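Local coordinates for Serine/threonine-protein phosphatase 2A regulatory subunit B'' subunit alpha (Homo sapiens, PDB 4I5J), which serves as a calcium-binding EF-hand regulatory subunit of protein phosphatase 2A, and might modulate the selectivity, activity and localization of the catalytic enzyme, at residues 197-202 / 268-273; 150-155 / 212-217; 190-195 / 252-257; 143-148 / 181-186. All coordinates share one frame; numbering follows the deposited sequence.

Contact 1: residues 197-202 / 268-273. With CA (calcium ion), chain B.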
# COMPACT_ATOMS: atom_id res chain seq x y z
N ARG A 197 4.59 -7.94 5.70
CA ARG A 197 4.55 -7.53 7.10
C ARG A 197 3.27 -8.04 7.78
O ARG A 197 3.25 -8.30 8.99
CB ARG A 197 4.56 -6.00 7.19
CG ARG A 197 5.92 -5.39 7.08
CD ARG A 197 5.83 -3.93 6.65
NE ARG A 197 7.15 -3.33 6.72
CZ ARG A 197 7.50 -2.42 7.62
NH1 ARG A 197 6.62 -1.98 8.51
NH2 ARG A 197 8.74 -1.94 7.60
N CYS A 198 2.18 -8.12 7.01
CA CYS A 198 0.94 -8.65 7.60
C CYS A 198 1.06 -10.15 7.86
O CYS A 198 0.59 -10.64 8.89
CB CYS A 198 -0.26 -8.38 6.71
SG CYS A 198 -0.70 -6.66 6.62
N MET A 199 1.68 -10.88 6.93
CA MET A 199 1.85 -12.33 7.09
C MET A 199 2.93 -12.70 8.09
O MET A 199 2.88 -13.77 8.70
CB MET A 199 2.13 -13.01 5.76
CG MET A 199 0.91 -12.98 4.82
SD MET A 199 1.10 -14.12 3.43
CE MET A 199 1.03 -15.69 4.33
N ASP A 200 3.91 -11.82 8.28
CA ASP A 200 4.97 -12.09 9.24
C ASP A 200 4.46 -11.86 10.65
O ASP A 200 4.85 -10.90 11.31
CB ASP A 200 6.20 -11.22 8.95
CG ASP A 200 7.39 -11.60 9.80
OD1 ASP A 200 7.34 -12.63 10.48
OD2 ASP A 200 8.40 -10.86 9.79
N VAL A 201 3.59 -12.76 11.12
CA VAL A 201 2.93 -12.58 12.41
C VAL A 201 3.89 -12.22 13.55
O VAL A 201 3.65 -11.25 14.27
CB VAL A 201 2.15 -13.82 12.80
CG1 VAL A 201 1.53 -13.64 14.20
CG2 VAL A 201 1.08 -14.13 11.76
N ASP A 202 4.97 -12.98 13.71
CA ASP A 202 5.88 -12.75 14.84
C ASP A 202 6.91 -11.66 14.54
O ASP A 202 7.72 -11.32 15.39
CB ASP A 202 6.57 -14.05 15.28
CG ASP A 202 7.44 -14.68 14.18
OD1 ASP A 202 7.77 -13.99 13.19
OD2 ASP A 202 7.78 -15.88 14.28
N ASP A 268 -2.73 -14.23 -2.53
CA ASP A 268 -4.14 -14.60 -2.75
C ASP A 268 -4.44 -15.97 -2.16
O ASP A 268 -5.47 -16.18 -1.52
CB ASP A 268 -4.48 -14.60 -4.24
CG ASP A 268 -4.46 -13.21 -4.85
OD1 ASP A 268 -4.65 -12.22 -4.10
OD2 ASP A 268 -4.25 -13.11 -6.07
N THR A 269 -3.52 -16.89 -2.38
CA THR A 269 -3.67 -18.26 -1.93
C THR A 269 -3.87 -18.30 -0.42
O THR A 269 -4.62 -19.11 0.08
CB THR A 269 -2.43 -19.06 -2.34
OG1 THR A 269 -2.32 -19.08 -3.77
CG2 THR A 269 -2.49 -20.48 -1.82
N PHE A 270 -3.22 -17.39 0.32
CA PHE A 270 -3.34 -17.37 1.79
C PHE A 270 -4.39 -16.47 2.41
O PHE A 270 -4.75 -16.66 3.58
CB PHE A 270 -1.98 -17.11 2.44
CG PHE A 270 -1.03 -18.25 2.30
CD1 PHE A 270 0.05 -18.18 1.43
CD2 PHE A 270 -1.24 -19.43 3.01
CE1 PHE A 270 0.91 -19.26 1.29
CE2 PHE A 270 -0.40 -20.51 2.86
CZ PHE A 270 0.68 -20.43 2.00
N PHE A 271 -4.89 -15.48 1.66
CA PHE A 271 -5.86 -14.59 2.28
C PHE A 271 -6.86 -13.87 1.37
O PHE A 271 -7.59 -13.00 1.84
CB PHE A 271 -5.17 -13.60 3.24
CG PHE A 271 -4.18 -12.68 2.57
CD1 PHE A 271 -4.61 -11.60 1.81
CD2 PHE A 271 -2.82 -12.87 2.75
CE1 PHE A 271 -3.70 -10.75 1.22
CE2 PHE A 271 -1.91 -12.02 2.15
CZ PHE A 271 -2.35 -10.95 1.39
N ASN A 272 -6.91 -14.25 0.09
CA ASN A 272 -7.96 -13.76 -0.82
C ASN A 272 -8.63 -14.98 -1.49
O ASN A 272 -8.27 -15.36 -2.61
CB ASN A 272 -7.40 -12.76 -1.85
CG ASN A 272 -8.49 -12.01 -2.63
OD1 ASN A 272 -9.50 -12.59 -3.05
ND2 ASN A 272 -8.28 -10.71 -2.83
N LEU A 273 -9.56 -15.59 -0.77
CA LEU A 273 -10.17 -16.87 -1.17
C LEU A 273 -10.77 -16.79 -2.55
O LEU A 273 -10.68 -17.74 -3.32
CB LEU A 273 -11.25 -17.29 -0.17
CG LEU A 273 -11.93 -18.66 -0.35
CD1 LEU A 273 -10.89 -19.79 -0.33
CD2 LEU A 273 -12.98 -18.89 0.75
CA CA B . 7.74 -14.81 11.02
O HOH W 1 8.47 -16.88 12.03
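Met199 reaches Phe270 and Phe271 through a side chain that leaves with CG anti to the carbonyl carbon (chi1 -68°), runs on extended through chi2 and turns only at chi3 (68°). The turn sends the sulfur to one ring and the terminal methyl to the neighbourhood of the other. SD sits at the rim of Phe271, in the ring plane, 3.9 Å from Phe271 CE2. With Met199 SD 5.1 Å from the ring centroid and 88° off the ring normal, this is a Met-aromatic contact of the edge type, in which the sulfur meets ring C-H groups rather than the pi face. The methyl goes elsewhere: Met199 CE lies 3.8 Å from Phe270 CB and nearly as close to CG and CD1, approaching that ring obliquely while the two side chains cross at about a right angle. No hydrogen bond spans the contact, so it is held by dispersion among three buried residues. The example illustrates how a metal loop is joined to a hydrophobic core, because helix 189-199 ends at Met199 and the calcium ligands begin with the next residue. Asp200 OD1 and Asp202 OD1 each bind the calcium ion at 2.3 Å, and a water that also coordinates it donates to Asp202 OD2 at 2.6 Å. Asp204, Val206 and Glu211 complete this EF-hand site. Around the contact, Met199 also packs on Leu212 and Phe215 of helix 209-226 and on Ile150 of helix 148-154, while Phe270 rests on Leu236 and Met240 of helix 233-244.

Contact 2: residues 150-155 / 212-217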
# COMPACT_ATOMS: atom_id res chain seq x y z
N ILE A 150 -5.98 -11.81 7.95
CA ILE A 150 -5.15 -10.78 7.35
C ILE A 150 -5.63 -9.37 7.78
O ILE A 150 -4.82 -8.51 8.08
CB ILE A 150 -5.05 -10.95 5.81
CG1 ILE A 150 -3.72 -10.40 5.30
CG2 ILE A 150 -6.29 -10.37 5.09
CD1 ILE A 150 -2.49 -11.24 5.77
N ILE A 151 -6.94 -9.17 7.87
CA ILE A 151 -7.47 -7.86 8.27
C ILE A 151 -7.07 -7.53 9.70
O ILE A 151 -6.64 -6.42 10.00
CB ILE A 151 -9.02 -7.79 8.12
CG1 ILE A 151 -9.45 -7.98 6.66
CG2 ILE A 151 -9.56 -6.49 8.70
CD1 ILE A 151 -8.95 -6.92 5.70
N GLU A 152 -7.17 -8.52 10.58
CA GLU A 152 -6.70 -8.38 11.95
C GLU A 152 -5.22 -7.99 11.96
O GLU A 152 -4.79 -7.16 12.76
CB GLU A 152 -6.94 -9.68 12.73
CG GLU A 152 -6.53 -9.66 14.19
CD GLU A 152 -7.00 -10.91 14.93
OE1 GLU A 152 -7.70 -11.76 14.31
OE2 GLU A 152 -6.68 -11.06 16.13
N ARG A 153 -4.45 -8.57 11.05
CA ARG A 153 -3.03 -8.20 10.95
C ARG A 153 -2.85 -6.75 10.49
O ARG A 153 -1.99 -6.03 10.98
CB ARG A 153 -2.29 -9.18 10.03
CG ARG A 153 -2.13 -10.60 10.62
CD ARG A 153 -1.20 -10.58 11.81
NE ARG A 153 0.11 -10.08 11.40
CZ ARG A 153 0.93 -9.39 12.19
NH1 ARG A 153 0.59 -9.14 13.44
NH2 ARG A 153 2.10 -8.98 11.72
N ILE A 154 -3.65 -6.32 9.53
CA ILE A 154 -3.62 -4.93 9.11
C ILE A 154 -3.86 -4.00 10.30
O ILE A 154 -3.20 -2.97 10.44
CB ILE A 154 -4.65 -4.67 8.03
CG1 ILE A 154 -4.18 -5.27 6.70
CG2 ILE A 154 -4.93 -3.18 7.90
CD1 ILE A 154 -5.37 -5.62 5.77
N PHE A 155 -4.77 -4.40 11.18
CA PHE A 155 -5.14 -3.57 12.32
C PHE A 155 -4.25 -3.81 13.54
O PHE A 155 -4.51 -3.27 14.62
CB PHE A 155 -6.61 -3.80 12.67
CG PHE A 155 -7.55 -2.98 11.85
CD1 PHE A 155 -8.15 -1.86 12.38
CD2 PHE A 155 -7.81 -3.31 10.53
CE1 PHE A 155 -9.01 -1.09 11.62
CE2 PHE A 155 -8.67 -2.54 9.76
CZ PHE A 155 -9.27 -1.43 10.31
N LEU A 212 2.24 -19.51 7.73
CA LEU A 212 1.46 -19.91 6.57
C LEU A 212 0.19 -20.71 6.93
O LEU A 212 -0.90 -20.45 6.39
CB LEU A 212 2.33 -20.69 5.57
CG LEU A 212 3.49 -19.92 4.94
CD1 LEU A 212 4.14 -20.70 3.81
CD2 LEU A 212 3.05 -18.59 4.43
N GLU A 213 0.32 -21.67 7.85
CA GLU A 213 -0.83 -22.52 8.17
C GLU A 213 -1.94 -21.73 8.83
O GLU A 213 -3.12 -21.95 8.57
CB GLU A 213 -0.45 -23.70 9.08
CG GLU A 213 -1.60 -24.71 9.20
CD GLU A 213 -1.39 -25.71 10.31
OE1 GLU A 213 -0.41 -25.56 11.08
OE2 GLU A 213 -2.20 -26.65 10.42
N TYR A 214 -1.54 -20.80 9.68
CA TYR A 214 -2.47 -19.98 10.41
C TYR A 214 -3.43 -19.27 9.45
O TYR A 214 -4.64 -19.29 9.65
CB TYR A 214 -1.68 -18.97 11.23
CG TYR A 214 -2.52 -17.86 11.82
CD1 TYR A 214 -3.29 -18.08 12.96
CD2 TYR A 214 -2.51 -16.59 11.27
CE1 TYR A 214 -4.03 -17.09 13.52
CE2 TYR A 214 -3.26 -15.57 11.83
CZ TYR A 214 -4.02 -15.83 12.94
OH TYR A 214 -4.77 -14.82 13.51
N PHE A 215 -2.88 -18.66 8.40
CA PHE A 215 -3.74 -18.01 7.41
C PHE A 215 -4.50 -19.03 6.60
O PHE A 215 -5.69 -18.85 6.31
CB PHE A 215 -2.94 -17.09 6.49
CG PHE A 215 -2.30 -15.96 7.21
CD1 PHE A 215 -3.06 -14.89 7.64
CD2 PHE A 215 -0.95 -15.98 7.48
CE1 PHE A 215 -2.48 -13.85 8.34
CE2 PHE A 215 -0.36 -14.94 8.18
CZ PHE A 215 -1.12 -13.89 8.61
N TYR A 216 -3.82 -20.11 6.23
CA TYR A 216 -4.46 -21.10 5.35
C TYR A 216 -5.61 -21.84 6.05
O TYR A 216 -6.58 -22.24 5.41
CB TYR A 216 -3.46 -22.06 4.72
CG TYR A 216 -4.10 -23.01 3.71
CD1 TYR A 216 -4.67 -22.53 2.54
CD2 TYR A 216 -4.17 -24.37 3.96
CE1 TYR A 216 -5.28 -23.40 1.63
CE2 TYR A 216 -4.76 -25.24 3.05
CZ TYR A 216 -5.32 -24.75 1.89
OH TYR A 216 -5.91 -25.62 1.00
N GLU A 217 -5.50 -22.00 7.36
CA GLU A 217 -6.50 -22.72 8.14
C GLU A 217 -7.82 -21.95 8.25
O GLU A 217 -8.87 -22.55 8.42
CB GLU A 217 -5.93 -23.06 9.52
CG GLU A 217 -6.53 -24.31 10.20
CD GLU A 217 -7.42 -23.91 11.37
OE1 GLU A 217 -7.35 -22.72 11.79
OE2 GLU A 217 -8.19 -24.77 11.84
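Apolar contact comes first here: Ile150 and Arg153, one turn apart on helix 148-154, both close on the outer end of the Phe215 ring. Ile150 CD1 lies 3.7 Å from Phe215 CE1, brought there by a CG1 branch that stands anti to the backbone N (chi1 -151°); the methyl approaches the ring obliquely. Arg153 contributes methylene rather than charge, with its CG at the ring edge, in plane, 4.0 Å from Phe215 CZ. An aromatic neighbour within the same helix adds to this, since Tyr214 CD2 sits 3.8 Å above the Phe215 ring plane, over its centre. Polar interactions are directed elsewhere: the Arg153 guanidinium bonds through NE to the carbonyl of Cys198 and through NH2 to that of Arg197, at the end of the helix leading into the calcium loop. A serine in place of Phe215 would probably leave Ile150 CD1 and Arg153 CG without the ring they pack against. The segment axes pass 11.9 Å apart at 122°, a spacing that a long aromatic side chain can bridge. The chemistry thus implies a division of labour, in which arginine gives its CG methylene to the helix-helix contact and its charged end to backbone carbonyls beside the EF-hand loop.

Contact 3: residues 190-195 / 252-257; sequences TSIEYW and ITLRDL
The helix that sets Leu254 against Ile192 and Glu193 begins with a reciprocal pair of polar bonds. Thr253 N donates to Asp256 OD2 at 2.9 Å, nearly straight at 170°, though the N-H arrives from above the carboxylate plane. In return, Asp256 N donates to Thr253 OG1 at 2.9 Å. The pair forms a capping box, which satisfies backbone N-H groups at the first turn and fixes the start of the helix at the residue before Leu254. Leu254 has CG anti to the backbone N (chi1 176°), and its two methyls then divide over the opposing helix. Leu254 CD1 lies 3.8 Å from Glu193 CA, with Ile192 CG2 on hand at 3.9 Å from Leu254 CD1. Leu254 CD2 sits against the Glu193 side chain, which it meets obliquely, 4.1 Å from Glu193 OE1, while the other carboxylate oxygen, OE2, is held by a salt bridge to Arg197. The arrangement is consistent with paired EF-hands. Helix 189-199 enters the calcium loop, whereas helix 254-260, the probable exit helix of a partner hand, leaves a second turn region whose Ile252 pairs by backbone hydrogen bonds with Leu207 of that loop. An alanine at the Leu254 position would probably leave Ile192 CG2 and the CA and CB of Glu193 without their apolar mate. Further along, Leu257 supplies a looser second contact, its CB 4.4 Å from Ile192 CG2, and its side chain turns to Phe266 and Tyr267 of helix 263-271.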
# COMPACT_ATOMS: atom_id res chain seq x y z
N THR A 190 6.14 -2.05 -2.80
CA THR A 190 5.60 -1.61 -1.52
C THR A 190 4.49 -2.54 -1.08
O THR A 190 4.43 -2.96 0.08
CB THR A 190 5.05 -0.17 -1.57
OG1 THR A 190 6.10 0.73 -1.94
CG2 THR A 190 4.53 0.24 -0.20
N SER A 191 3.61 -2.86 -2.01
CA SER A 191 2.52 -3.77 -1.72
C SER A 191 3.02 -5.13 -1.22
O SER A 191 2.51 -5.68 -0.22
CB SER A 191 1.68 -3.97 -2.96
OG SER A 191 0.66 -4.92 -2.71
N ILE A 192 4.01 -5.67 -1.92
CA ILE A 192 4.58 -6.97 -1.57
C ILE A 192 5.15 -6.92 -0.16
O ILE A 192 5.02 -7.88 0.60
CB ILE A 192 5.65 -7.43 -2.57
CG1 ILE A 192 5.04 -7.57 -3.96
CG2 ILE A 192 6.31 -8.79 -2.14
CD1 ILE A 192 6.10 -7.85 -5.05
N GLU A 193 5.75 -5.79 0.22
CA GLU A 193 6.26 -5.66 1.58
C GLU A 193 5.11 -5.53 2.56
O GLU A 193 5.13 -6.11 3.66
CB GLU A 193 7.19 -4.46 1.71
CG GLU A 193 7.59 -4.24 3.15
CD GLU A 193 8.85 -3.43 3.27
OE1 GLU A 193 9.39 -3.03 2.22
OE2 GLU A 193 9.28 -3.19 4.43
N TYR A 194 4.09 -4.78 2.15
CA TYR A 194 2.90 -4.53 2.96
C TYR A 194 2.26 -5.86 3.36
O TYR A 194 1.98 -6.10 4.54
CB TYR A 194 1.93 -3.65 2.17
CG TYR A 194 0.67 -3.20 2.88
CD1 TYR A 194 0.56 -1.93 3.41
CD2 TYR A 194 -0.44 -4.04 2.98
CE1 TYR A 194 -0.59 -1.50 4.04
CE2 TYR A 194 -1.61 -3.62 3.60
CZ TYR A 194 -1.67 -2.35 4.13
OH TYR A 194 -2.82 -1.90 4.77
N TRP A 195 2.02 -6.75 2.39
CA TRP A 195 1.41 -8.04 2.70
C TRP A 195 2.37 -8.96 3.43
O TRP A 195 1.96 -9.79 4.24
CB TRP A 195 0.83 -8.71 1.46
CG TRP A 195 -0.21 -7.86 0.87
CD1 TRP A 195 -0.16 -7.23 -0.34
CD2 TRP A 195 -1.44 -7.47 1.48
NE1 TRP A 195 -1.29 -6.47 -0.52
CE2 TRP A 195 -2.10 -6.61 0.58
CE3 TRP A 195 -2.05 -7.77 2.70
CZ2 TRP A 195 -3.35 -6.05 0.86
CZ3 TRP A 195 -3.29 -7.21 2.99
CH2 TRP A 195 -3.93 -6.37 2.06
N ILE A 252 10.64 -18.20 4.56
CA ILE A 252 10.47 -17.41 3.35
C ILE A 252 10.70 -15.93 3.59
O ILE A 252 10.09 -15.35 4.48
CB ILE A 252 9.07 -17.62 2.75
CG1 ILE A 252 8.94 -19.08 2.28
CG2 ILE A 252 8.81 -16.67 1.57
CD1 ILE A 252 7.53 -19.50 2.05
N THR A 253 11.59 -15.32 2.80
CA THR A 253 11.91 -13.92 2.97
C THR A 253 11.22 -12.98 1.97
O THR A 253 10.66 -13.39 0.96
CB THR A 253 13.44 -13.65 2.88
OG1 THR A 253 13.87 -13.80 1.52
CG2 THR A 253 14.21 -14.60 3.77
N LEU A 254 11.27 -11.69 2.26
CA LEU A 254 10.69 -10.71 1.36
C LEU A 254 11.45 -10.81 0.03
O LEU A 254 10.86 -10.83 -1.05
CB LEU A 254 10.82 -9.32 1.96
CG LEU A 254 10.33 -8.18 1.08
CD1 LEU A 254 8.84 -8.34 0.79
CD2 LEU A 254 10.62 -6.88 1.79
N ARG A 255 12.77 -10.90 0.13
CA ARG A 255 13.61 -11.12 -1.03
C ARG A 255 13.14 -12.33 -1.86
O ARG A 255 13.07 -12.23 -3.08
CB ARG A 255 15.06 -11.29 -0.59
CG ARG A 255 16.07 -11.13 -1.71
CD ARG A 255 17.50 -11.28 -1.17
NE ARG A 255 18.48 -10.68 -2.07
CZ ARG A 255 19.02 -11.31 -3.11
NH1 ARG A 255 18.69 -12.56 -3.39
NH2 ARG A 255 19.90 -10.68 -3.88
N ASP A 256 12.82 -13.45 -1.21
CA ASP A 256 12.35 -14.64 -1.96
C ASP A 256 11.05 -14.31 -2.70
O ASP A 256 10.85 -14.72 -3.84
CB ASP A 256 12.07 -15.83 -1.04
CG ASP A 256 13.31 -16.33 -0.32
OD1 ASP A 256 14.42 -16.34 -0.89
OD2 ASP A 256 13.15 -16.72 0.85
N LEU A 257 10.16 -13.58 -2.03
CA LEU A 257 8.86 -13.26 -2.63
C LEU A 257 8.95 -12.24 -3.78
O LEU A 257 8.25 -12.39 -4.78
CB LEU A 257 7.83 -12.87 -1.56
CG LEU A 257 7.29 -14.08 -0.77
CD1 LEU A 257 6.64 -13.70 0.58
CD2 LEU A 257 6.30 -14.88 -1.63

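Contact 4: residues 143-148 / 181-186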
# COMPACT_ATOMS: atom_id res chain seq x y z
N ASP A 143 -16.52 -7.33 -1.21
CA ASP A 143 -17.27 -8.53 -0.86
C ASP A 143 -16.45 -9.56 -0.08
O ASP A 143 -16.33 -10.72 -0.50
CB ASP A 143 -17.87 -9.16 -2.12
CG ASP A 143 -18.85 -8.23 -2.81
OD1 ASP A 143 -19.69 -7.62 -2.12
OD2 ASP A 143 -18.77 -8.10 -4.05
N GLN A 144 -15.89 -9.12 1.04
CA GLN A 144 -15.07 -9.97 1.92
C GLN A 144 -13.90 -10.64 1.22
O GLN A 144 -13.51 -11.76 1.59
CB GLN A 144 -15.93 -11.04 2.60
CG GLN A 144 -16.81 -10.51 3.70
CD GLN A 144 -17.96 -11.43 3.98
OE1 GLN A 144 -18.84 -11.60 3.14
NE2 GLN A 144 -17.97 -12.03 5.16
N ALA A 145 -13.32 -9.95 0.24
CA ALA A 145 -12.23 -10.50 -0.56
C ALA A 145 -11.05 -10.91 0.32
O ALA A 145 -10.32 -11.85 -0.02
CB ALA A 145 -11.79 -9.52 -1.62
N SER A 146 -10.87 -10.22 1.44
CA SER A 146 -9.78 -10.48 2.38
C SER A 146 -10.24 -11.23 3.63
O SER A 146 -11.36 -11.03 4.10
CB SER A 146 -9.08 -9.17 2.76
OG SER A 146 -8.48 -8.56 1.63
N SER A 147 -9.36 -12.08 4.16
CA SER A 147 -9.69 -12.92 5.31
C SER A 147 -9.67 -12.14 6.61
O SER A 147 -8.92 -11.17 6.74
CB SER A 147 -8.70 -14.10 5.40
OG SER A 147 -7.44 -13.69 5.91
N SER A 148 -10.46 -12.57 7.59
CA SER A 148 -10.47 -11.87 8.87
C SER A 148 -9.10 -11.88 9.55
O SER A 148 -8.79 -11.00 10.38
CB SER A 148 -11.49 -12.48 9.81
OG SER A 148 -10.94 -13.58 10.51
N ILE A 181 -4.26 0.76 -2.30
CA ILE A 181 -3.27 0.58 -3.36
C ILE A 181 -2.66 -0.82 -3.32
O ILE A 181 -2.45 -1.46 -4.36
CB ILE A 181 -2.18 1.66 -3.29
CG1 ILE A 181 -2.81 3.04 -3.50
CG2 ILE A 181 -1.10 1.41 -4.35
CD1 ILE A 181 -1.84 4.20 -3.33
N SER A 182 -2.42 -1.32 -2.11
CA SER A 182 -1.76 -2.60 -1.94
C SER A 182 -2.70 -3.76 -2.24
O SER A 182 -2.27 -4.82 -2.69
CB SER A 182 -1.21 -2.71 -0.52
OG SER A 182 -0.21 -1.71 -0.33
N GLU A 183 -3.99 -3.55 -1.97
CA GLU A 183 -4.97 -4.61 -2.19
C GLU A 183 -5.23 -4.78 -3.69
O GLU A 183 -5.37 -5.89 -4.20
CB GLU A 183 -6.25 -4.32 -1.42
CG GLU A 183 -7.16 -5.53 -1.23
CD GLU A 183 -8.20 -5.62 -2.32
OE1 GLU A 183 -8.98 -6.60 -2.32
OE2 GLU A 183 -8.24 -4.71 -3.18
N GLU A 184 -5.22 -3.66 -4.41
CA GLU A 184 -5.49 -3.70 -5.84
C GLU A 184 -4.29 -4.06 -6.69
O GLU A 184 -4.44 -4.65 -7.76
CB GLU A 184 -6.07 -2.35 -6.28
CG GLU A 184 -7.31 -1.98 -5.49
CD GLU A 184 -8.12 -0.86 -6.12
OE1 GLU A 184 -7.52 0.01 -6.80
OE2 GLU A 184 -9.36 -0.87 -5.93
N ASP A 185 -3.09 -3.72 -6.21
CA ASP A 185 -1.87 -3.97 -6.97
C ASP A 185 -0.83 -4.75 -6.16
O ASP A 185 -0.04 -4.15 -5.45
CB ASP A 185 -1.26 -2.64 -7.40
CG ASP A 185 0.04 -2.81 -8.18
OD1 ASP A 185 0.34 -3.96 -8.59
OD2 ASP A 185 0.74 -1.79 -8.39
N LYS A 186 -0.81 -6.07 -6.26
CA LYS A 186 0.19 -6.83 -5.52
C LYS A 186 1.47 -7.06 -6.33
O LYS A 186 2.20 -8.02 -6.08
CB LYS A 186 -0.36 -8.16 -4.99
CG LYS A 186 -1.42 -8.04 -3.90
CD LYS A 186 -1.90 -9.39 -3.41
CE LYS A 186 -3.13 -9.27 -2.51
NZ LYS A 186 -4.36 -8.72 -3.20
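Glu183 points from the end of its helix toward Ala145 and Ser146, and the contact depends on how its side chain is bent. CG stands anti to the backbone N (chi1 -162°), which brings it toward Ser146, and a sharp turn at chi2 (-93°) then swings the carboxylate round to Ala145. At the far end, Glu183 OE1 lies 4.1 Å from Ala145 CB, an oxygen set against a methyl. Nearer the backbone, Glu183 CG and Ser146 OG approach more loosely, at 4.4 Å. Neither approach is a hydrogen bond, and OE1 is buried with no polar partner in the model, an environment that would probably raise the carboxylate's affinity for a proton. Lys186 turns a different way: its chain runs extended back along the helix end and bends only at the last torsion, where NZ makes a weak bond of 3.2 Å to Glu183 O, and it has a long, weak ion pair with Asp268. The aliphatic part of Lys186 packs on Trp195, which also touches Glu183. On the loop side, Ser147 occupies the N-cap of helix 148-154, its OG bonded to Ile150 N, while its backbone pairs with Phe271. The whole fits an EF-hand pair: strands 133-134 and 170-171 join antiparallel, as loops of coupled hands do, and here the linker between the probable hands lies against the end of the exit helix 173-184.

How the contacts relate
The touching residues of contacts 1 and 4 are all buried, whereas contact 2 reaches the surface at Glu152 and contact 3 has partly exposed residues. Contacts 1 and 3 both use helix 189-199, at its calcium-loop end and farther back, and lean on the successive helices 263-271 and 254-260; the rings of Trp195 and Phe271 meet between them. Contact 2 adjoins contact 1 on the side of helices 148-154 and 209-226. Contact 4, away from the metal, joins contact 3 through Ser182 O, which accepts from Trp195 and Ser191, and contact 2 where Ile151 packs on Ser146. Sulfur and aromatic groups dominate beside the calcium loop, aliphatic groups dominate contact 3, and contact 4 instead buries a carboxylate.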